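Local coordinates for glutathione peroxidase (Trypanosoma cruzi, PDB 3E0U), which probably reduces hydroperoxides as a thioredoxin-fold member of the glutathione peroxidase family, at residues Tyr18-Ser21 / Gln22-Gly25. Sequence-based numbering, arbitrary orientation.
Sequences YDLS and QHKG
The side chain of Q22 folds back over the carbonyl of D19, its CG and NE2 each 3.2 Å from D19 O. This is a short 3-10 turn in the loop leading to strand 28-33 of the thioredoxin fold, entered through an inverse gamma turn centred on D19. Q22 suits its place because it offers both a greasy methylene and a polar end. With chi1 at 70°, CG sits between the backbone N and carbonyl carbon, and the chain then extends so that NE2 donates a hydrogen bond to the carbonyl O of D19. The acceptor lies close to the plane of the Q22 amide and offers a lone pair in its own carbonyl plane, an arrangement that helps fix the rotation of the amide. The same CG also packs over the centre of one face of the H23 imidazole, 3.5 Å above the ring plane. The D19 carboxylate runs past the base of the Q22 side chain, OD2 being 3.8 Å from Q22 CB; an acid is at ease on this exposed side. Two backbone bonds of the i to i+3 kind define the turn: H23 N to L20 O at 3.1 Å, and K24 N to S21 O. Y18 and H23 meet rim to rim, with planes 29° apart, neither ring covering the other. Their aromatic side chains, together with L20, also touch L62 of strand 60-65, an edge strand of the sheet. L20 is the buried residue of the turn, as befits a leucine, whereas Y18 and H23 are partly exposed and S21 lies at the surface. After the turn, the K24 side chain leads away from it, but its CB rests 3.2 Å from S21 O.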
loop_
_atom_site.group_PDB
_atom_site.type_symbol
_atom_site.label_atom_id
_atom_site.label_comp_id
_atom_site.label_asym_id
_atom_site.label_seq_id
_atom_site.Cartn_x
_atom_site.Cartn_y
_atom_site.Cartn_z
ATOM N N TYR A 18 11.449 9.840 -0.867
ATOM C CA TYR A 18 11.729 8.430 -0.595
ATOM C C TYR A 18 12.282 7.767 -1.843
ATOM O O TYR A 18 11.853 8.070 -2.964
ATOM C CB TYR A 18 10.462 7.692 -0.088
ATOM C CG TYR A 18 10.622 6.182 0.187
ATOM C CD1 TYR A 18 9.852 5.250 -0.519
ATOM C CD2 TYR A 18 11.479 5.704 1.189
ATOM C CE1 TYR A 18 10.023 3.878 -0.319
ATOM C CE2 TYR A 18 11.607 4.333 1.440
ATOM C CZ TYR A 18 10.933 3.436 0.643
ATOM O OH TYR A 18 11.002 2.086 0.876
ATOM N N ASP A 19 13.229 6.863 -1.657
ATOM C CA ASP A 19 13.727 6.073 -2.782
ATOM C C ASP A 19 12.709 4.938 -3.115
ATOM O O ASP A 19 12.833 3.791 -2.625
ATOM C CB ASP A 19 15.095 5.499 -2.414
ATOM C CG ASP A 19 15.850 4.949 -3.616
ATOM O OD1 ASP A 19 15.460 5.190 -4.775
ATOM O OD2 ASP A 19 16.878 4.283 -3.394
ATOM N N LEU A 20 11.697 5.261 -3.916
ATOM C CA LEU A 20 10.745 4.294 -4.330
ATOM C C LEU A 20 11.312 3.208 -5.261
ATOM O O LEU A 20 10.930 2.024 -5.184
ATOM C CB LEU A 20 9.554 5.022 -4.979
ATOM C CG LEU A 20 8.232 4.280 -5.174
ATOM C CD1 LEU A 20 7.759 3.631 -3.877
ATOM C CD2 LEU A 20 7.141 5.194 -5.788
ATOM N N SER A 21 12.195 3.632 -6.158
ATOM C CA SER A 21 12.733 2.780 -7.224
ATOM C C SER A 21 13.635 1.651 -6.739
ATOM O O SER A 21 13.963 0.753 -7.526
ATOM C CB SER A 21 13.456 3.620 -8.314
ATOM O OG SER A 21 12.541 4.542 -8.917
ATOM N N GLN A 22 14.049 1.693 -5.463
ATOM C CA GLN A 22 14.812 0.558 -4.893
ATOM C C GLN A 22 13.942 -0.742 -4.918
ATOM O O GLN A 22 14.448 -1.845 -4.898
ATOM C CB GLN A 22 15.297 0.853 -3.459
ATOM C CG GLN A 22 14.160 0.899 -2.384
ATOM C CD GLN A 22 14.702 1.088 -0.950
ATOM O OE1 GLN A 22 15.473 0.255 -0.455
ATOM N NE2 GLN A 22 14.348 2.206 -0.309
ATOM N N HIS A 23 12.626 -0.599 -4.987
ATOM C CA HIS A 23 11.731 -1.763 -4.973
ATOM C C HIS A 23 11.396 -2.277 -6.359
ATOM O O HIS A 23 10.563 -3.176 -6.492
ATOM C CB HIS A 23 10.421 -1.389 -4.229
ATOM C CG HIS A 23 10.655 -0.973 -2.814
ATOM N ND1 HIS A 23 10.351 0.294 -2.356
ATOM C CD2 HIS A 23 11.362 -1.574 -1.825
ATOM C CE1 HIS A 23 10.843 0.447 -1.135
ATOM N NE2 HIS A 23 11.428 -0.687 -0.780
ATOM N N LYS A 24 11.982 -1.652 -7.393
ATOM C CA LYS A 24 11.714 -2.007 -8.794
ATOM C C LYS A 24 12.248 -3.406 -9.157
ATOM O O LYS A 24 13.382 -3.747 -8.850
ATOM C CB LYS A 24 12.266 -0.926 -9.726
ATOM C CG LYS A 24 12.357 -1.288 -11.206
ATOM C CD LYS A 24 11.108 -0.890 -12.039
ATOM C CE LYS A 24 11.337 -1.087 -13.576
ATOM N NZ LYS A 24 10.123 -0.756 -14.420
ATOM N N GLY A 25 11.388 -4.239 -9.738
ATOM C CA GLY A 25 11.795 -5.581 -10.104
ATOM C C GLY A 25 11.490 -6.551 -8.982
ATOM O O GLY A 25 12.180 -7.567 -8.830
#